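Local structure of glycosyl hydrolase family 88 (Pedobacter heparinus, 3WIW) at residues Gly85-Gly90 and Ala384-Ala389; Ser314-Leu319 and Gln327-Phe332; Thr339-Glu344 and Tyr379-Ala384. The protein hydrolyses unsaturated glucuronyl residues from heparin-derived saccharides, as a family 88 glycoside hydrolase specific for heparin. One frame throughout, in Å; residues are numbered along the deposited sequence.

Contact 1: residues Gly85-Gly90 and Ala384-Ala389; sequences GYELSG and ALKRYA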
loop_
_atom_site.group_PDB
_atom_site.type_symbol
_atom_site.label_atom_id
_atom_site.label_comp_id
_atom_site.label_asym_id
_atom_site.label_seq_id
_atom_site.Cartn_x
_atom_site.Cartn_y
_atom_site.Cartn_z
ATOM N N GLY A 85 -8.760 -11.226 5.035
ATOM C CA GLY A 85 -10.018 -11.923 4.859
ATOM C C GLY A 85 -10.307 -12.816 6.056
ATOM O O GLY A 85 -11.436 -12.874 6.530
ATOM N N TYR A 86 -9.274 -13.486 6.574
ATOM C CA TYR A 86 -9.415 -14.294 7.778
ATOM C C TYR A 86 -9.790 -13.436 8.987
ATOM O O TYR A 86 -10.680 -13.795 9.759
ATOM C CB TYR A 86 -8.120 -15.062 8.056
ATOM C CG TYR A 86 -8.089 -15.720 9.414
ATOM C CD1 TYR A 86 -9.065 -16.636 9.788
ATOM C CD2 TYR A 86 -7.077 -15.439 10.319
ATOM C CE1 TYR A 86 -9.045 -17.248 11.036
ATOM C CE2 TYR A 86 -7.047 -16.047 11.549
ATOM C CZ TYR A 86 -8.028 -16.946 11.913
ATOM O OH TYR A 86 -7.972 -17.538 13.155
ATOM N N GLU A 87 -9.126 -12.296 9.149
ATOM C CA GLU A 87 -9.427 -11.428 10.288
ATOM C C GLU A 87 -10.851 -10.879 10.246
ATOM O O GLU A 87 -11.522 -10.788 11.276
ATOM C CB GLU A 87 -8.425 -10.281 10.380
ATOM C CG GLU A 87 -7.036 -10.737 10.726
ATOM C CD GLU A 87 -6.135 -9.563 10.984
ATOM O OE1 GLU A 87 -5.660 -8.963 10.002
ATOM O OE2 GLU A 87 -5.920 -9.217 12.168
ATOM N N LEU A 88 -11.334 -10.528 9.056
ATOM C CA LEU A 88 -12.678 -9.998 8.916
ATOM C C LEU A 88 -13.712 -11.066 9.227
ATOM O O LEU A 88 -14.700 -10.808 9.915
ATOM C CB LEU A 88 -12.892 -9.464 7.495
ATOM C CG LEU A 88 -12.174 -8.158 7.143
ATOM C CD1 LEU A 88 -12.116 -7.928 5.647
ATOM C CD2 LEU A 88 -12.836 -6.968 7.829
ATOM N N SER A 89 -13.478 -12.277 8.734
ATOM C CA SER A 89 -14.536 -13.288 8.688
ATOM C C SER A 89 -14.422 -14.382 9.742
ATOM O O SER A 89 -15.415 -15.043 10.047
ATOM C CB SER A 89 -14.523 -13.962 7.326
ATOM O OG SER A 89 -13.346 -14.744 7.207
ATOM N N GLY A 90 -13.226 -14.606 10.273
ATOM C CA GLY A 90 -12.997 -15.729 11.167
ATOM C C GLY A 90 -12.951 -17.069 10.459
ATOM O O GLY A 90 -12.914 -18.123 11.106
ATOM N N ALA A 384 -8.746 -1.335 4.856
ATOM C CA ALA A 384 -9.661 -0.242 5.169
ATOM C C ALA A 384 -10.985 -0.747 5.773
ATOM O O ALA A 384 -11.503 -0.169 6.742
ATOM C CB ALA A 384 -9.909 0.612 3.917
ATOM N N LEU A 385 -11.528 -1.833 5.222
ATOM C CA LEU A 385 -12.737 -2.424 5.789
ATOM C C LEU A 385 -12.507 -2.859 7.241
ATOM O O LEU A 385 -13.361 -2.653 8.099
ATOM C CB LEU A 385 -13.217 -3.633 4.987
ATOM C CG LEU A 385 -13.669 -3.389 3.549
ATOM C CD1 LEU A 385 -14.404 -4.596 3.009
ATOM C CD2 LEU A 385 -14.558 -2.165 3.425
ATOM N N LYS A 386 -11.367 -3.470 7.520
ATOM C CA LYS A 386 -11.058 -3.891 8.879
ATOM C C LYS A 386 -10.942 -2.667 9.809
ATOM O O LYS A 386 -11.487 -2.675 10.913
ATOM C CB LYS A 386 -9.770 -4.715 8.892
ATOM C CG LYS A 386 -9.505 -5.400 10.209
ATOM C CD LYS A 386 -8.274 -6.317 10.166
ATOM C CE LYS A 386 -7.005 -5.532 9.868
ATOM N NZ LYS A 386 -5.807 -6.191 10.487
ATOM N N ARG A 387 -10.258 -1.610 9.364
ATOM C CA ARG A 387 -10.141 -0.396 10.174
ATOM C C ARG A 387 -11.498 0.269 10.427
ATOM O O ARG A 387 -11.803 0.724 11.541
ATOM C CB ARG A 387 -9.153 0.589 9.536
ATOM C CG ARG A 387 -7.736 0.106 9.578
ATOM C CD ARG A 387 -6.789 1.016 8.796
ATOM N NE ARG A 387 -5.409 0.537 8.900
ATOM C CZ ARG A 387 -4.335 1.245 8.563
ATOM N NH1 ARG A 387 -3.119 0.726 8.755
ATOM N NH2 ARG A 387 -4.462 2.468 8.045
ATOM N N TYR A 388 -12.315 0.319 9.384
ATOM C CA TYR A 388 -13.634 0.910 9.469
ATOM C C TYR A 388 -14.496 0.110 10.452
ATOM O O TYR A 388 -15.152 0.674 11.328
ATOM C CB TYR A 388 -14.276 0.930 8.078
ATOM C CG TYR A 388 -15.670 1.510 8.055
ATOM C CD1 TYR A 388 -15.865 2.870 7.884
ATOM C CD2 TYR A 388 -16.779 0.704 8.209
ATOM C CE1 TYR A 388 -17.122 3.419 7.852
ATOM C CE2 TYR A 388 -18.068 1.240 8.153
ATOM C CZ TYR A 388 -18.224 2.597 7.991
ATOM O OH TYR A 388 -19.475 3.143 7.972
ATOM N N ALA A 389 -14.523 -1.209 10.293
ATOM C CA ALA A 389 -15.309 -2.046 11.183
ATOM C C ALA A 389 -14.852 -1.951 12.641
ATOM O O ALA A 389 -15.676 -2.035 13.554
ATOM C CB ALA A 389 -15.296 -3.495 10.702
#
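Glu87 and Lys386 meet through their charged ends, with NZ donating to OE1 at 2.8 Å in a salt bridge. The ammonium group comes from above the carboxylate plane, 38° out of it. Lys386 places CG anti to its own backbone N (chi1 -170°) and stays extended at chi2, which brings CD to 4.0 Å from Glu87 CD; the bend at chi3 then turns CE and NZ to OE1. The lysine is modelled in two conformations, so the bridge belongs to the one described and may be partly occupied. Next to the ion pair along the helix, Leu88 lays its CD2 methyl on the backbone of the opposite helix, 3.7 Å from Lys386 CA. The same methyl lies 4.4 Å from Leu385 CB, so a single methyl touches both Lys386 and Leu385.

Further out, Arg130 forms a salt bridge with Glu87 OE2, and its guanidinium gathers with the Lys386 ammonium group round the one carboxylate. Leu396 packs on both Leu88 and Ala389, and Thr36 of helix 30-49 also touches Leu88. Beyond Leu88 the helix ends: Ser89 sends N (3.1 Å) and OG (2.8 Å) to Gly85 O from opposite faces of that carbonyl, and Gly90 then leaves helical geometry with positive phi.

The helical segments run nearly the same way, 28° apart, with their axes 10.1 Å from each other. Such roughly parallel neighbours suit the inner ring of an alpha6/alpha6 barrel, and here an early helix, 77-89, lies beside the last one, 375-392, consistent with closure of that ring.

Contact 2: residues Ser314-Leu319 and Gln327-Phe332; sequences SALLDL and QKYFKF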
loop_
_atom_site.group_PDB
_atom_site.type_symbol
_atom_site.label_atom_id
_atom_site.label_comp_id
_atom_site.label_asym_id
_atom_site.label_seq_id
_atom_site.Cartn_x
_atom_site.Cartn_y
_atom_site.Cartn_z
ATOM N N SER A 314 -7.776 3.733 3.701
ATOM C CA SER A 314 -7.151 3.078 4.842
ATOM C C SER A 314 -6.389 4.094 5.690
ATOM O O SER A 314 -6.544 4.131 6.913
ATOM C CB SER A 314 -6.237 1.957 4.390
ATOM O OG SER A 314 -5.880 1.238 5.549
ATOM N N ALA A 315 -5.618 4.961 5.038
ATOM C CA ALA A 315 -4.841 5.959 5.764
ATOM C C ALA A 315 -5.745 6.936 6.520
ATOM O O ALA A 315 -5.469 7.254 7.682
ATOM C CB ALA A 315 -3.918 6.715 4.820
ATOM N N LEU A 316 -6.790 7.431 5.858
ATOM C CA LEU A 316 -7.680 8.400 6.498
ATOM C C LEU A 316 -8.391 7.821 7.711
ATOM O O LEU A 316 -8.644 8.532 8.691
ATOM C CB LEU A 316 -8.681 8.987 5.501
ATOM C CG LEU A 316 -8.107 9.930 4.442
ATOM C CD1 LEU A 316 -9.247 10.388 3.557
ATOM C CD2 LEU A 316 -7.413 11.129 5.081
ATOM N N LEU A 317 -8.691 6.525 7.671
ATOM C CA LEU A 317 -9.300 5.883 8.839
ATOM C C LEU A 317 -8.333 5.875 10.029
ATOM O O LEU A 317 -8.729 6.223 11.139
ATOM C CB LEU A 317 -9.758 4.470 8.496
ATOM C CG LEU A 317 -10.981 4.437 7.574
ATOM C CD1 LEU A 317 -11.153 3.045 6.952
ATOM C CD2 LEU A 317 -12.247 4.885 8.325
ATOM N N ASP A 318 -7.067 5.521 9.808
ATOM C CA ASP A 318 -6.105 5.628 10.901
ATOM C C ASP A 318 -5.891 7.089 11.308
ATOM O O ASP A 318 -5.792 7.387 12.490
ATOM C CB ASP A 318 -4.778 4.957 10.570
ATOM C CG ASP A 318 -4.702 3.529 11.092
ATOM O OD1 ASP A 318 -5.762 2.899 11.359
ATOM O OD2 ASP A 318 -3.576 3.030 11.208
ATOM N N LEU A 319 -5.839 8.008 10.344
ATOM C CA LEU A 319 -5.627 9.410 10.685
ATOM C C LEU A 319 -6.762 9.908 11.572
ATOM O O LEU A 319 -6.530 10.666 12.529
ATOM C CB LEU A 319 -5.527 10.251 9.417
ATOM C CG LEU A 319 -5.119 11.709 9.610
ATOM C CD1 LEU A 319 -3.746 11.832 10.254
ATOM C CD2 LEU A 319 -5.161 12.465 8.276
ATOM N N GLN A 327 -13.391 13.530 12.442
ATOM C CA GLN A 327 -14.621 13.164 11.735
ATOM C C GLN A 327 -14.549 13.419 10.228
ATOM O O GLN A 327 -14.989 12.571 9.450
ATOM C CB GLN A 327 -15.869 13.820 12.350
ATOM C CG GLN A 327 -17.199 13.539 11.586
ATOM C CD GLN A 327 -17.575 12.049 11.460
ATOM O OE1 GLN A 327 -17.117 11.197 12.232
ATOM N NE2 GLN A 327 -18.422 11.740 10.471
ATOM N N LYS A 328 -13.953 14.537 9.807
ATOM C CA LYS A 328 -13.864 14.822 8.364
ATOM C C LYS A 328 -13.067 13.751 7.621
ATOM O O LYS A 328 -13.388 13.402 6.489
ATOM C CB LYS A 328 -13.289 16.214 8.072
ATOM C CG LYS A 328 -11.859 16.428 8.539
ATOM C CD LYS A 328 -11.353 17.816 8.157
ATOM C CE LYS A 328 -9.957 18.059 8.725
ATOM N NZ LYS A 328 -9.884 17.862 10.205
ATOM N N TYR A 329 -12.036 13.209 8.270
ATOM C CA TYR A 329 -11.248 12.132 7.674
ATOM C C TYR A 329 -12.036 10.827 7.631
ATOM O O TYR A 329 -12.041 10.125 6.611
ATOM C CB TYR A 329 -9.940 11.928 8.444
ATOM C CG TYR A 329 -9.102 13.172 8.544
ATOM C CD1 TYR A 329 -8.805 13.928 7.405
ATOM C CD2 TYR A 329 -8.588 13.586 9.765
ATOM C CE1 TYR A 329 -8.018 15.078 7.491
ATOM C CE2 TYR A 329 -7.803 14.731 9.866
ATOM C CZ TYR A 329 -7.515 15.471 8.721
ATOM O OH TYR A 329 -6.735 16.603 8.811
ATOM N N PHE A 330 -12.701 10.505 8.734
ATOM C CA PHE A 330 -13.516 9.300 8.779
ATOM C C PHE A 330 -14.605 9.347 7.701
ATOM O O PHE A 330 -14.834 8.362 6.980
ATOM C CB PHE A 330 -14.177 9.152 10.145
ATOM C CG PHE A 330 -15.057 7.957 10.232
ATOM C CD1 PHE A 330 -14.527 6.714 10.539
ATOM C CD2 PHE A 330 -16.412 8.063 9.955
ATOM C CE1 PHE A 330 -15.339 5.599 10.601
ATOM C CE2 PHE A 330 -17.232 6.940 10.014
ATOM C CZ PHE A 330 -16.690 5.719 10.343
ATOM N N LYS A 331 -15.296 10.479 7.591
ATOM C CA LYS A 331 -16.406 10.609 6.638
ATOM C C LYS A 331 -15.909 10.465 5.203
ATOM O O LYS A 331 -16.543 9.803 4.381
ATOM C CB LYS A 331 -17.124 11.957 6.827
ATOM C CG LYS A 331 -18.236 12.244 5.838
ATOM C CD LYS A 331 -19.359 11.229 5.933
ATOM C CE LYS A 331 -20.621 11.727 5.209
ATOM N NZ LYS A 331 -20.391 12.174 3.798
ATOM N N PHE A 332 -14.757 11.053 4.908
ATOM C CA PHE A 332 -14.214 10.993 3.554
ATOM C C PHE A 332 -13.856 9.545 3.221
ATOM O O PHE A 332 -14.179 9.054 2.137
ATOM C CB PHE A 332 -13.025 11.944 3.441
ATOM C CG PHE A 332 -12.627 12.275 2.030
ATOM C CD1 PHE A 332 -11.828 11.401 1.291
ATOM C CD2 PHE A 332 -13.017 13.478 1.450
ATOM C CE1 PHE A 332 -11.449 11.712 -0.032
ATOM C CE2 PHE A 332 -12.623 13.802 0.156
ATOM C CZ PHE A 332 -11.847 12.916 -0.599
#
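Tyr329 lies against Leu316 and Leu319, and its side chain can be followed outward from the backbone. CB rests 3.6 Å from Leu316 O, pressed close to the backbone of the other helix. From there CG stands anti to the carbonyl carbon (chi1 -56°), which sends the ring along the interface toward Leu319. On the way CD1 passes Leu316 CD2 at 3.9 Å, the two side chains crossing at about a right angle, while CD2 lies 3.9 Å from Leu319 CG. The ring centre then takes a CH-pi contact: Leu319 CD2 stands 3.7 Å from the centroid, only 5° off the ring normal. Lys328 CG sits over the opposite face, so the ring is held between an aliphatic carbon of its own helix and a methyl of the partner. At the tip, OH is hydrogen-bonded to Glu272 OE2, which gives this buried phenol a polar partner.

The helical segments are antiparallel at 152°, with axes 7.8 Å apart, and a short link, 323-326, joins their helices into an alpha-alpha hairpin of the kind from which an alpha6/alpha6 barrel is built. Leu316 also reaches the next turn, where its other methyl, CD1, approaches Phe332 CD1 to 3.6 Å. Phe332 packs further on Met279 of helix 265-279.

Phe330 works from the other flank of its helix. Its CB is directed away from helix 306-322, yet the ring still receives Leu317 CD2, which lies 3.7 Å from Phe330 CD1. Farther on, this ring meets that of Tyr388 in helix 375-392, with the planes nearly parallel.

Contact 3: residues Thr339-Glu344 and Tyr379-Ala384; sequences TLSSDE and YYYLEA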
loop_
_atom_site.group_PDB
_atom_site.type_symbol
_atom_site.label_atom_id
_atom_site.label_comp_id
_atom_site.label_asym_id
_atom_site.label_seq_id
_atom_site.Cartn_x
_atom_site.Cartn_y
_atom_site.Cartn_z
ATOM N N THR A 339 -18.246 3.943 -2.340
ATOM C CA THR A 339 -18.045 3.885 -3.791
ATOM C C THR A 339 -17.313 2.610 -4.227
ATOM O O THR A 339 -17.723 1.936 -5.190
ATOM C CB THR A 339 -17.304 5.140 -4.316
ATOM O OG1 THR A 339 -18.071 6.314 -4.017
ATOM C CG2 THR A 339 -17.105 5.063 -5.834
ATOM N N LEU A 340 -16.232 2.275 -3.529
ATOM C CA LEU A 340 -15.477 1.070 -3.853
ATOM C C LEU A 340 -16.297 -0.200 -3.686
ATOM O O LEU A 340 -16.028 -1.194 -4.356
ATOM C CB LEU A 340 -14.192 0.976 -3.024
ATOM C CG LEU A 340 -13.113 1.988 -3.404
ATOM C CD1 LEU A 340 -11.929 1.716 -2.499
ATOM C CD2 LEU A 340 -12.661 1.876 -4.871
ATOM N N SER A 341 -17.301 -0.156 -2.804
ATOM C CA SER A 341 -18.142 -1.311 -2.503
ATOM C C SER A 341 -19.381 -1.405 -3.392
ATOM O O SER A 341 -20.156 -2.359 -3.274
ATOM C CB SER A 341 -18.577 -1.289 -1.034
ATOM O OG SER A 341 -17.455 -1.250 -0.175
ATOM N N SER A 342 -19.574 -0.413 -4.262
ATOM C CA SER A 342 -20.709 -0.387 -5.177
ATOM C C SER A 342 -20.454 -1.306 -6.378
ATOM O O SER A 342 -19.339 -1.745 -6.620
ATOM C CB SER A 342 -20.973 1.051 -5.642
ATOM O OG SER A 342 -20.020 1.489 -6.582
ATOM N N ASP A 343 -21.497 -1.563 -7.157
ATOM C CA ASP A 343 -21.397 -2.415 -8.335
ATOM C C ASP A 343 -20.311 -1.976 -9.299
ATOM O O ASP A 343 -19.687 -2.805 -9.939
ATOM C CB ASP A 343 -22.755 -2.391 -9.075
ATOM C CG ASP A 343 -22.721 -3.112 -10.433
ATOM O OD1 ASP A 343 -22.411 -2.484 -11.484
ATOM O OD2 ASP A 343 -22.991 -4.331 -10.448
ATOM N N GLU A 344 -20.088 -0.668 -9.389
ATOM C CA GLU A 344 -19.120 -0.107 -10.315
ATOM C C GLU A 344 -17.704 -0.587 -10.009
ATOM O O GLU A 344 -16.922 -0.810 -10.935
ATOM C CB GLU A 344 -19.159 1.411 -10.206
ATOM C CG GLU A 344 -18.237 2.128 -11.175
ATOM C CD GLU A 344 -18.304 3.648 -11.024
ATOM O OE1 GLU A 344 -19.010 4.148 -10.115
ATOM O OE2 GLU A 344 -17.640 4.354 -11.810
ATOM N N TYR A 379 -5.754 -5.584 -1.224
ATOM C CA TYR A 379 -5.132 -5.634 0.076
ATOM C C TYR A 379 -5.502 -4.396 0.885
ATOM O O TYR A 379 -5.997 -4.506 2.025
ATOM C CB TYR A 379 -3.629 -5.719 -0.136
ATOM C CG TYR A 379 -2.841 -5.670 1.148
ATOM C CD1 TYR A 379 -2.588 -6.833 1.904
ATOM C CD2 TYR A 379 -2.311 -4.451 1.622
ATOM C CE1 TYR A 379 -1.829 -6.779 3.074
ATOM C CE2 TYR A 379 -1.558 -4.393 2.801
ATOM C CZ TYR A 379 -1.321 -5.563 3.512
ATOM O OH TYR A 379 -0.571 -5.558 4.655
ATOM N N TYR A 380 -5.305 -3.208 0.306
ATOM C CA TYR A 380 -5.594 -1.980 1.051
ATOM C C TYR A 380 -7.089 -1.749 1.238
ATOM O O TYR A 380 -7.501 -1.168 2.238
ATOM C CB TYR A 380 -4.855 -0.745 0.481
ATOM C CG TYR A 380 -3.364 -0.882 0.707
ATOM C CD1 TYR A 380 -2.804 -0.769 1.991
ATOM C CD2 TYR A 380 -2.522 -1.220 -0.352
ATOM C CE1 TYR A 380 -1.433 -0.946 2.217
ATOM C CE2 TYR A 380 -1.153 -1.403 -0.147
ATOM C CZ TYR A 380 -0.616 -1.273 1.146
ATOM O OH TYR A 380 0.713 -1.496 1.327
ATOM N N TYR A 381 -7.910 -2.255 0.317
ATOM C CA TYR A 381 -9.345 -2.202 0.510
ATOM C C TYR A 381 -9.794 -3.033 1.708
ATOM O O TYR A 381 -10.532 -2.545 2.567
ATOM C CB TYR A 381 -10.045 -2.673 -0.762
ATOM C CG TYR A 381 -11.540 -2.826 -0.653
ATOM C CD1 TYR A 381 -12.367 -1.717 -0.475
ATOM C CD2 TYR A 381 -12.127 -4.074 -0.761
ATOM C CE1 TYR A 381 -13.776 -1.854 -0.413
ATOM C CE2 TYR A 381 -13.514 -4.232 -0.704
ATOM C CZ TYR A 381 -14.328 -3.119 -0.527
ATOM O OH TYR A 381 -15.693 -3.288 -0.466
ATOM N N LEU A 382 -9.323 -4.278 1.814
ATOM C CA LEU A 382 -9.703 -5.061 2.990
ATOM C C LEU A 382 -9.101 -4.466 4.266
ATOM O O LEU A 382 -9.743 -4.503 5.330
ATOM C CB LEU A 382 -9.355 -6.548 2.853
ATOM C CG LEU A 382 -10.116 -7.299 1.756
ATOM C CD1 LEU A 382 -9.957 -8.786 1.982
ATOM C CD2 LEU A 382 -11.603 -6.925 1.717
ATOM N N GLU A 383 -7.902 -3.895 4.190
ATOM C CA GLU A 383 -7.327 -3.240 5.366
ATOM C C GLU A 383 -8.243 -2.110 5.821
ATOM O O GLU A 383 -8.540 -1.966 7.016
ATOM C CB GLU A 383 -5.954 -2.701 5.035
ATOM C CG GLU A 383 -5.207 -2.201 6.254
ATOM C CD GLU A 383 -3.872 -1.669 5.841
ATOM O OE1 GLU A 383 -2.901 -2.442 5.886
ATOM O OE2 GLU A 383 -3.783 -0.490 5.423
ATOM N N ALA A 384 -8.746 -1.335 4.856
ATOM C CA ALA A 384 -9.661 -0.242 5.169
ATOM C C ALA A 384 -10.985 -0.747 5.773
ATOM O O ALA A 384 -11.503 -0.169 6.742
ATOM C CB ALA A 384 -9.909 0.612 3.917
#
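The polar part of this contact is one bond, Tyr381 OH donating to Ser341 OG at 2.7 Å. The serine oxygen lies at the edge of the phenol ring and in its plane. Ser341 OG is also hydrogen-bonded to the backbone carbonyl Leu337 O of helix 327-340, so it links the tyrosine's bond to that helix. Next to it, Thr339 O accepts two bonds from Ser342: N at 3.1 Å, and OG at 2.7 Å in the carbonyl plane, on a lone pair. Together they hold the turn that follows the helix end.

The Tyr381-Ser341 bond joins the C-terminal end of helix 327-340 to the first half of helix 375-392, consistent with an outer-layer helix packing on an inner-layer one in an alpha6/alpha6 barrel. The tyrosine spans the gap between backbones whose nearest CA atoms, Leu340 and Tyr381, are 8.2 Å apart. CG of Tyr381 lies anti to the backbone N (chi1 173°), which points the ring toward helix 327-340, with OH at the serine. Trp250, a predicted substrate-binding residue, has its side chain about 11 Å from that of Tyr381, so the two do not touch.

The apolar part is Leu340 running past the tyrosine in the opposite direction. Its CB is 3.9 Å from Tyr381 CE1, and its CD1 is 4.0 Å from Tyr381 CD1. A phenylalanine here in place of the tyrosine could keep the apolar touch, but would probably leave Ser341 OG without its donor and the turn without this tie to helix 375-392. Leu340 also touches Ala306 and Ala310 of helix 306-322 and Ile289.

How the contacts relate
Along the chain, contact 2 closes before contact 3 opens, and both are nested inside the long loop closed by contact 1. Their centres are 16 Å (1 and 2), 12 Å (1 and 3) and 14 Å (2 and 3) apart. Helix 375-392 serves contacts 1 and 3, which share Ala384; helix 327-340 serves contacts 2 and 3. Between contacts 1 and 2, Arg387 probably hydrogen-bonds Ser314 O, and between contacts 2 and 3, Ser314 OG probably bonds Glu383. Helix 375-392 is thus held on one flank by helix 306-322 and on another by helix 77-89, consistent with its role as the last helix completing the barrel.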